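Pyridoxal kinase (Lactobacillus plantarum, PDB 3H74) probably catalyses the ATP-dependent phosphorylation of pyridoxal to pyridoxal 5'-phosphate, as a kinase of the ribokinase superfamily. Local coordinates at residues L27-Y32 against Q268-L273; A87-I92 against Q122-A127; T94-Q99 against R129-Q134. All blocks are in the same frame, centred on the assembly; numbering follows the deposited sequence. Where two conformers were deposited one is given.

In the fold
Interactions 2 and 3 hold the same two elements, helices 86-98 and 122-131, and adjoin each other, with I92 CG2 3.8 Å from L131 CD1. They offer a worked example of how one helix pair changes its chemistry along its length. In interaction 2 all the touching residues are buried and a cysteine sulfur meets a tyrosine ring; in interaction 3 a buried leucine pair gives way to an exposed glutamate and glutamine. Interaction 1 lies on the opposite side of the chain's centre from interaction 2, their centres 32 Å apart. It ties the chain's first helix to its last, mainly through aliphatic groups: buried I270 and M30, A29, and exposed L271; N274 also bonds to A29 O.

Interaction 1. Residues L27-Y32 against Q268-L273; sequences LTAMQY and QAILAL
In M30, a selenomethionine in this crystal, chi1 of -62° places CG beside the backbone N, and from there the chain passes across the I270 side chain at about a right angle. I270 answers with a first torsion of -74° that sets its CG2 branch anti to its own backbone N and sends CG1 and CD1 the other way, so that both arms of the fork face the same methylene. M30 CG lies 3.5 Å from I270 CG2 and 3.8 Å from I270 CD1, while the SE atom, beyond the methylene, is 4.2 Å from that same CD1. The gamma methyl has further neighbours in A29, whose CB is 3.8 Å from I270 CG2 and whose carbonyl O also borders it. At the solvent side, L271 CD1 reaches A29 CB at 4.0 Å.

A Schellman motif ends helix 19-29: Q31 takes positive phi (78°) as the C-prime residue, Y32 N bonds to L27 O at 3.1 Å and Q31 N to T28 O. The chain then turns into strand 32-42, and the last helix, 264-274, packs beside A29 and M30, where helix 19-29 ends. Shortening I270 to an alanine would probably leave the M30 methylene without the two arms that flank it and open a gap beside A29. Just past the segment, N274 of the same last helix donates through ND2 to A29 O, adding a polar tie between the two helices; R227 NE bonds to M30 O. W241 of helix 231-251 also touches I270.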
loop_
_atom_site.group_PDB
_atom_site.type_symbol
_atom_site.label_atom_id
_atom_site.label_comp_id
_atom_site.label_asym_id
_atom_site.label_seq_id
_atom_site.Cartn_x
_atom_site.Cartn_y
_atom_site.Cartn_z
ATOM N N LEU A 27 -0.762 9.388 -8.364
ATOM C CA LEU A 27 -2.198 9.318 -8.572
ATOM C C LEU A 27 -2.742 10.563 -9.269
ATOM O O LEU A 27 -3.677 10.477 -10.057
ATOM C CB LEU A 27 -2.914 9.002 -7.260
ATOM C CG LEU A 27 -2.681 7.545 -6.819
ATOM C CD1 LEU A 27 -2.953 7.383 -5.332
ATOM C CD2 LEU A 27 -3.510 6.562 -7.642
ATOM N N THR A 28 -2.134 11.712 -9.017
ATOM C CA THR A 28 -2.473 12.913 -9.780
ATOM C C THR A 28 -2.179 12.682 -11.265
ATOM O O THR A 28 -3.018 12.978 -12.121
ATOM C CB THR A 28 -1.716 14.136 -9.244
ATOM O OG1 THR A 28 -2.101 14.360 -7.886
ATOM C CG2 THR A 28 -2.037 15.392 -10.051
ATOM N N ALA A 29 -1.013 12.120 -11.578
ATOM C CA ALA A 29 -0.667 11.852 -12.973
ATOM C C ALA A 29 -1.647 10.877 -13.607
ATOM O O ALA A 29 -1.918 10.951 -14.804
ATOM C CB ALA A 29 0.757 11.331 -13.079
HETATM N N MSE A 30 -2.210 9.984 -12.812
HETATM C CA MSE A 30 -3.203 9.008 -13.272
HETATM C C MSE A 30 -4.620 9.584 -13.276
HETATM O O MSE A 30 -5.546 8.835 -13.377
HETATM C CB MSE A 30 -3.132 7.726 -12.398
HETATM C CG MSE A 30 -1.723 6.997 -12.484
HETATM SE SE MSE A 30 -1.495 5.297 -11.459
HETATM C CE MSE A 30 -3.206 4.981 -12.467
ATOM N N GLN A 31 -4.753 10.883 -13.132
ATOM C CA GLN A 31 -6.015 11.587 -13.385
ATOM C C GLN A 31 -7.022 11.415 -12.199
ATOM O O GLN A 31 -8.187 11.490 -12.369
ATOM C CB GLN A 31 -6.617 11.173 -14.747
ATOM C CG GLN A 31 -5.589 11.047 -15.912
ATOM C CD GLN A 31 -6.279 10.560 -17.200
ATOM O OE1 GLN A 31 -7.046 11.192 -17.572
ATOM N NE2 GLN A 31 -6.171 9.317 -17.577
ATOM N N TYR A 32 -6.536 11.313 -11.006
ATOM C CA TYR A 32 -7.347 11.372 -9.818
ATOM C C TYR A 32 -7.330 12.734 -9.153
ATOM O O TYR A 32 -6.328 13.354 -9.106
ATOM C CB TYR A 32 -6.874 10.300 -8.784
ATOM C CG TYR A 32 -7.122 8.878 -9.244
ATOM C CD1 TYR A 32 -8.329 8.253 -8.990
ATOM C CD2 TYR A 32 -6.171 8.195 -9.956
ATOM C CE1 TYR A 32 -8.564 6.988 -9.432
ATOM C CE2 TYR A 32 -6.407 6.934 -10.399
ATOM C CZ TYR A 32 -7.621 6.332 -10.121
ATOM O OH TYR A 32 -7.921 5.077 -10.521
ATOM N N GLN A 268 6.311 9.238 -16.657
ATOM C CA GLN A 268 6.341 9.157 -18.114
ATOM C C GLN A 268 5.508 7.989 -18.654
ATOM O O GLN A 268 4.795 8.133 -19.650
ATOM C CB GLN A 268 7.789 9.064 -18.594
ATOM C CG GLN A 268 7.964 9.165 -20.092
ATOM C CD GLN A 268 9.399 8.944 -20.513
ATOM O OE1 GLN A 268 10.057 8.003 -20.061
ATOM N NE2 GLN A 268 9.893 9.807 -21.391
ATOM N N ALA A 269 5.590 6.837 -17.995
ATOM C CA ALA A 269 4.811 5.665 -18.394
ATOM C C ALA A 269 3.325 5.876 -18.154
ATOM O O ALA A 269 2.499 5.468 -18.971
ATOM C CB ALA A 269 5.296 4.412 -17.682
ATOM N N ILE A 270 2.989 6.532 -17.047
ATOM C CA ILE A 270 1.604 6.860 -16.737
ATOM C C ILE A 270 1.010 7.782 -17.809
ATOM O O ILE A 270 -0.093 7.539 -18.311
ATOM C CB ILE A 270 1.499 7.503 -15.341
ATOM C CG1 ILE A 270 1.699 6.431 -14.259
ATOM C CG2 ILE A 270 0.152 8.212 -15.191
ATOM C CD1 ILE A 270 2.045 6.978 -12.893
ATOM N N LEU A 271 1.744 8.826 -18.172
ATOM C CA LEU A 271 1.260 9.738 -19.200
ATOM C C LEU A 271 1.153 9.050 -20.567
ATOM O O LEU A 271 0.212 9.315 -21.326
ATOM C CB LEU A 271 2.129 10.995 -19.251
ATOM C CG LEU A 271 1.633 12.139 -18.355
ATOM C CD1 LEU A 271 1.723 11.815 -16.884
ATOM C CD2 LEU A 271 2.373 13.415 -18.616
ATOM N N ALA A 272 2.084 8.148 -20.874
ATOM C CA ALA A 272 2.018 7.381 -22.121
ATOM C C ALA A 272 0.780 6.490 -22.154
ATOM O O ALA A 272 0.115 6.387 -23.187
ATOM C CB ALA A 272 3.280 6.563 -22.328
ATOM N N LEU A 273 0.418 5.900 -21.034
ATOM C CA LEU A 273 -0.780 5.079 -20.937
ATOM C C LEU A 273 -2.012 5.952 -21.112
ATOM O O LEU A 273 -2.919 5.588 -21.772
ATOM C CB LEU A 273 -0.846 4.348 -19.593
ATOM C CG LEU A 273 -2.000 3.349 -19.421
ATOM C CD1 LEU A 273 -1.907 2.183 -20.468
ATOM C CD2 LEU A 273 -1.990 2.865 -17.999
#

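Interaction 2. Residues A87-I92 against Q122-A127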
loop_
_atom_site.group_PDB
_atom_site.type_symbol
_atom_site.label_atom_id
_atom_site.label_comp_id
_atom_site.label_asym_id
_atom_site.label_seq_id
_atom_site.Cartn_x
_atom_site.Cartn_y
_atom_site.Cartn_z
ATOM N N ALA A 87 -6.584 3.163 17.408
ATOM C CA ALA A 87 -7.655 4.154 17.352
ATOM C C ALA A 87 -7.887 4.679 15.939
ATOM O O ALA A 87 -9.031 4.788 15.497
ATOM C CB ALA A 87 -7.371 5.303 18.303
ATOM N N LEU A 88 -6.810 5.015 15.229
ATOM C CA LEU A 88 -6.959 5.513 13.863
ATOM C C LEU A 88 -7.452 4.445 12.886
ATOM O O LEU A 88 -8.259 4.747 12.011
ATOM C CB LEU A 88 -5.687 6.197 13.353
ATOM C CG LEU A 88 -5.391 7.574 13.961
ATOM C CD1 LEU A 88 -4.189 8.214 13.279
ATOM C CD2 LEU A 88 -6.618 8.494 13.900
ATOM N N CYS A 89 -7.007 3.198 13.046
ATOM C CA CYS A 89 -7.550 2.103 12.246
ATOM C C CYS A 89 -9.064 2.014 12.402
ATOM O O CYS A 89 -9.792 1.869 11.428
ATOM C CB CYS A 89 -6.927 0.772 12.650
ATOM S SG CYS A 89 -5.287 0.478 11.976
ATOM N N GLN A 90 -9.527 2.113 13.646
ATOM C CA GLN A 90 -10.957 2.041 13.945
ATOM C C GLN A 90 -11.733 3.204 13.337
ATOM O O GLN A 90 -12.786 3.009 12.744
ATOM C CB GLN A 90 -11.182 1.971 15.456
ATOM C CG GLN A 90 -10.647 0.694 16.081
ATOM C CD GLN A 90 -10.632 0.727 17.601
ATOM O OE1 GLN A 90 -10.723 1.787 18.216
ATOM N NE2 GLN A 90 -10.503 -0.444 18.211
ATOM N N GLN A 91 -11.183 4.408 13.468
ATOM C CA GLN A 91 -11.798 5.603 12.892
ATOM C C GLN A 91 -11.926 5.494 11.380
ATOM O O GLN A 91 -12.975 5.783 10.807
ATOM C CB GLN A 91 -10.975 6.837 13.243
ATOM C CG GLN A 91 -11.068 7.246 14.711
ATOM C CD GLN A 91 -12.296 8.103 15.027
ATOM O OE1 GLN A 91 -12.942 8.653 14.128
ATOM N NE2 GLN A 91 -12.613 8.225 16.307
ATOM N N ILE A 92 -10.841 5.074 10.729
ATOM C CA ILE A 92 -10.846 4.888 9.277
ATOM C C ILE A 92 -11.864 3.822 8.853
ATOM O O ILE A 92 -12.624 4.025 7.910
ATOM C CB ILE A 92 -9.428 4.572 8.734
ATOM C CG1 ILE A 92 -8.509 5.778 8.940
ATOM C CG2 ILE A 92 -9.479 4.147 7.252
ATOM C CD1 ILE A 92 -7.031 5.472 8.750
ATOM N N GLN A 122 0.076 -7.356 18.822
ATOM C CA GLN A 122 -1.093 -8.146 18.437
ATOM C C GLN A 122 -2.394 -7.345 18.409
ATOM O O GLN A 122 -3.280 -7.635 17.606
ATOM C CB GLN A 122 -1.239 -9.373 19.333
ATOM C CG GLN A 122 -0.340 -10.531 18.918
ATOM C CD GLN A 122 -0.807 -11.218 17.641
ATOM O OE1 GLN A 122 -1.975 -11.599 17.508
ATOM N NE2 GLN A 122 0.110 -11.385 16.696
ATOM N N ASP A 123 -2.502 -6.347 19.281
ATOM C CA ASP A 123 -3.658 -5.453 19.277
ATOM C C ASP A 123 -3.750 -4.708 17.946
ATOM O O ASP A 123 -4.841 -4.534 17.407
ATOM C CB ASP A 123 -3.590 -4.452 20.436
ATOM C CG ASP A 123 -3.976 -5.066 21.779
ATOM O OD1 ASP A 123 -4.619 -6.138 21.803
ATOM O OD2 ASP A 123 -3.636 -4.453 22.810
ATOM N N TYR A 124 -2.604 -4.278 17.421
ATOM C CA TYR A 124 -2.586 -3.578 16.139
ATOM C C TYR A 124 -2.933 -4.522 14.990
ATOM O O TYR A 124 -3.657 -4.133 14.073
ATOM C CB TYR A 124 -1.248 -2.879 15.894
ATOM C CG TYR A 124 -1.303 -1.935 14.715
ATOM C CD1 TYR A 124 -1.964 -0.720 14.806
ATOM C CD2 TYR A 124 -0.713 -2.273 13.500
ATOM C CE1 TYR A 124 -2.027 0.149 13.731
ATOM C CE2 TYR A 124 -0.780 -1.413 12.405
ATOM C CZ TYR A 124 -1.436 -0.206 12.532
ATOM O OH TYR A 124 -1.511 0.662 11.473
ATOM N N VAL A 125 -2.446 -5.763 15.058
ATOM C CA VAL A 125 -2.801 -6.779 14.072
ATOM C C VAL A 125 -4.315 -7.003 14.048
ATOM O O VAL A 125 -4.918 -7.113 12.979
ATOM C CB VAL A 125 -2.063 -8.122 14.329
ATOM C CG1 VAL A 125 -2.469 -9.161 13.313
ATOM C CG2 VAL A 125 -0.554 -7.917 14.258
ATOM N N ALA A 126 -4.927 -7.070 15.230
ATOM C CA ALA A 126 -6.368 -7.251 15.325
ATOM C C ALA A 126 -7.122 -6.065 14.709
ATOM O O ALA A 126 -8.113 -6.253 13.998
ATOM C CB ALA A 126 -6.784 -7.473 16.771
ATOM N N ALA A 127 -6.643 -4.850 14.970
ATOM C CA ALA A 127 -7.239 -3.667 14.358
ATOM C C ALA A 127 -7.127 -3.709 12.825
ATOM O O ALA A 127 -8.060 -3.334 12.114
ATOM C CB ALA A 127 -6.603 -2.407 14.910
#
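Sulfur and ring make the first kind of contact, between C89 and Y124. The SG atom sits 3.7 Å from Y124 CE1 and 3.8 Å from Y124 OH, near the hydroxyl end of the ring. Measured to the ring centroid it is 4.5 Å away, in a direction 46° off the ring normal, an oblique approach. Y124 gets there because its CG stands anti to the backbone N (chi1 -169°), carrying the ring across to the other helix. F120 stacks on the same ring.

The second kind is aliphatic: C89 CB meets A127 CB at 3.9 Å. Both residues are small, in keeping with a separation of 6.2 Å between C89 CA and A127 CA. M128 and V83 also touch C89, adding to its apolar setting. The two helices belong to successive beta-alpha-beta crossovers of a Rossmann-like sheet, helix 86-98 joining strands 77-80 and 103-106, and helix 122-131 lying between strands 103-106 and 137-138, after a small hairpin of 111-112 and 115-116.

Hydrogen bonding forms the third group and runs to the surroundings instead of across the pair. G84 N, just ahead of helix 86-98, bonds to Y124 OH and so fixes the hydroxyl end.

Interaction 3. Residues T94-Q99 against R129-Q134; sequences TYLEQQ and RQLIQQ
L96 meets L131 through one methyl group, and its side chain can be traced outward to that point. CB points toward the other segment but is still 6.0 Å from L131 CD1. With chi1 at -65°, CG swings beside the backbone N, and here the chain forks. CD1 reaches across to the other helix and ends 4.1 Å from L131 CD1, methyl against methyl. The other branch, CD2, stays 6.5 Å from that same atom, and the residue as a whole also touches A78, I80 and L104 on the strands beneath, together with L101. L131, with CG anti to its backbone N, extends CD1 toward L96.

Both helices lie over the same face of the mixed, mainly parallel sheet of this ribokinase-type fold: L96 rests on strands 77-80 and 103-106, and I132, just past L131, touches V106. Further out, where E97 and Q134 are exposed, the contact changes character. The glutamate chain bends at chi2 (52°) and lays OE1 4.0 Å from Q134 CG, alongside an aliphatic carbon. Carboxylate and amide planes are turned 70° apart, and Q134 NE2 is 5.4 Å from E97 OE1, too far for a hydrogen bond.

The chemistry is therefore dispersive at the leucines, and at the exposed pair a carboxylate oxygen merely lies beside a methylene: no hydrogen bond runs between the segments, so what contact they make is non-directional, van der Waals packing.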
loop_
_atom_site.group_PDB
_atom_site.type_symbol
_atom_site.label_atom_id
_atom_site.label_comp_id
_atom_site.label_asym_id
_atom_site.label_seq_id
_atom_site.Cartn_x
_atom_site.Cartn_y
_atom_site.Cartn_z
ATOM N N THR A 94 -14.691 2.805 10.191
ATOM C CA THR A 94 -16.093 3.234 10.214
ATOM C C THR A 94 -16.379 4.332 9.185
ATOM O O THR A 94 -17.461 4.354 8.586
ATOM C CB THR A 94 -16.563 3.686 11.598
ATOM O OG1 THR A 94 -15.900 4.902 11.942
ATOM C CG2 THR A 94 -16.288 2.614 12.654
ATOM N N TYR A 95 -15.408 5.216 8.950
ATOM C CA TYR A 95 -15.583 6.246 7.932
ATOM C C TYR A 95 -15.779 5.626 6.547
ATOM O O TYR A 95 -16.675 6.013 5.796
ATOM C CB TYR A 95 -14.438 7.272 7.914
ATOM C CG TYR A 95 -14.695 8.314 6.865
ATOM C CD1 TYR A 95 -15.696 9.269 7.051
ATOM C CD2 TYR A 95 -14.000 8.311 5.652
ATOM C CE1 TYR A 95 -15.968 10.211 6.089
ATOM C CE2 TYR A 95 -14.271 9.257 4.679
ATOM C CZ TYR A 95 -15.261 10.197 4.900
ATOM O OH TYR A 95 -15.535 11.123 3.932
ATOM N N LEU A 96 -14.944 4.644 6.222
ATOM C CA LEU A 96 -15.041 3.965 4.932
ATOM C C LEU A 96 -16.396 3.273 4.765
ATOM O O LEU A 96 -16.976 3.285 3.677
ATOM C CB LEU A 96 -13.898 2.963 4.765
ATOM C CG LEU A 96 -12.487 3.555 4.704
ATOM C CD1 LEU A 96 -11.455 2.429 4.792
ATOM C CD2 LEU A 96 -12.267 4.422 3.464
ATOM N N GLU A 97 -16.887 2.691 5.853
ATOM C CA GLU A 97 -18.192 2.021 5.870
ATOM C C GLU A 97 -19.352 2.984 5.579
ATOM O O GLU A 97 -20.380 2.566 5.033
ATOM C CB GLU A 97 -18.395 1.294 7.206
ATOM C CG GLU A 97 -19.686 0.456 7.322
ATOM C CD GLU A 97 -19.893 -0.524 6.173
ATOM O OE1 GLU A 97 -18.975 -1.322 5.870
ATOM O OE2 GLU A 97 -20.992 -0.504 5.578
ATOM N N GLN A 98 -19.187 4.263 5.933
ATOM C CA GLN A 98 -20.191 5.299 5.632
ATOM C C GLN A 98 -20.250 5.616 4.146
ATOM O O GLN A 98 -21.240 6.161 3.658
ATOM C CB GLN A 98 -19.875 6.611 6.354
ATOM C CG GLN A 98 -19.971 6.616 7.861
ATOM C CD GLN A 98 -19.481 7.938 8.451
ATOM O OE1 GLN A 98 -19.102 8.000 9.615
ATOM N NE2 GLN A 98 -19.473 8.994 7.640
ATOM N N GLN A 99 -19.167 5.319 3.432
ATOM C CA GLN A 99 -19.082 5.646 2.020
ATOM C C GLN A 99 -19.674 4.529 1.164
ATOM O O GLN A 99 -20.046 3.470 1.678
ATOM C CB GLN A 99 -17.625 5.930 1.616
ATOM C CG GLN A 99 -16.842 6.857 2.567
ATOM C CD GLN A 99 -17.636 8.060 3.069
ATOM O OE1 GLN A 99 -17.831 8.229 4.276
ATOM N NE2 GLN A 99 -18.091 8.902 2.148
ATOM N N ARG A 129 -6.993 -6.432 10.980
ATOM C CA ARG A 129 -7.929 -7.435 10.480
ATOM C C ARG A 129 -9.337 -6.831 10.328
ATOM O O ARG A 129 -9.988 -7.149 9.443
ATOM C CB ARG A 129 -7.984 -8.667 11.426
ATOM C CG ARG A 129 -6.728 -9.564 11.423
ATOM C CD ARG A 129 -6.933 -10.794 12.302
ATOM N NE ARG A 129 -5.724 -11.550 12.441
ATOM C CZ ARG A 129 -5.122 -11.783 13.568
ATOM N NH1 ARG A 129 -5.620 -11.362 14.698
ATOM N NH2 ARG A 129 -4.045 -12.478 13.580
ATOM N N GLN A 130 -9.705 -5.929 11.194
ATOM C CA GLN A 130 -10.986 -5.224 11.031
ATOM C C GLN A 130 -10.994 -4.264 9.821
ATOM O O GLN A 130 -11.887 -4.230 9.087
ATOM C CB GLN A 130 -11.343 -4.428 12.291
ATOM C CG GLN A 130 -10.101 -3.897 12.928
ATOM C CD GLN A 130 -10.200 -2.556 13.733
ATOM O OE1 GLN A 130 -10.588 -2.611 14.948
ATOM N NE2 GLN A 130 -9.822 -1.398 13.081
ATOM N N LEU A 131 -9.915 -3.519 9.687
ATOM C CA LEU A 131 -9.790 -2.541 8.607
ATOM C C LEU A 131 -9.800 -3.198 7.216
ATOM O O LEU A 131 -10.335 -2.652 6.348
ATOM C CB LEU A 131 -8.500 -1.710 8.805
ATOM C CG LEU A 131 -8.150 -0.699 7.711
ATOM C CD1 LEU A 131 -9.293 0.315 7.548
ATOM C CD2 LEU A 131 -6.865 0.013 8.117
ATOM N N ILE A 132 -9.197 -4.369 7.082
ATOM C CA ILE A 132 -9.147 -5.040 5.780
ATOM C C ILE A 132 -10.452 -5.731 5.381
ATOM O O ILE A 132 -10.599 -6.151 4.238
ATOM C CB ILE A 132 -7.981 -6.067 5.684
ATOM C CG1 ILE A 132 -8.198 -7.248 6.645
ATOM C CG2 ILE A 132 -6.623 -5.360 5.856
ATOM C CD1 ILE A 132 -7.185 -8.370 6.498
ATOM N N GLN A 133 -11.391 -5.849 6.322
ATOM C CA GLN A 133 -12.565 -6.715 6.136
ATOM C C GLN A 133 -13.446 -6.359 4.933
ATOM O O GLN A 133 -14.073 -7.245 4.344
ATOM C CB GLN A 133 -13.388 -6.833 7.432
ATOM C CG GLN A 133 -14.243 -5.615 7.797
ATOM C CD GLN A 133 -14.514 -5.488 9.301
ATOM O OE1 GLN A 133 -14.183 -6.377 10.092
ATOM N NE2 GLN A 133 -15.101 -4.361 9.696
ATOM N N GLN A 134 -13.488 -5.085 4.556
ATOM C CA GLN A 134 -14.281 -4.682 3.391
ATOM C C GLN A 134 -13.437 -4.249 2.186
ATOM O O GLN A 134 -13.966 -3.754 1.190
ATOM C CB GLN A 134 -15.322 -3.617 3.770
ATOM C CG GLN A 134 -16.452 -4.156 4.664
ATOM C CD GLN A 134 -17.305 -5.225 3.983
ATOM O OE1 GLN A 134 -17.831 -5.014 2.888
ATOM N NE2 GLN A 134 -17.454 -6.375 4.641
#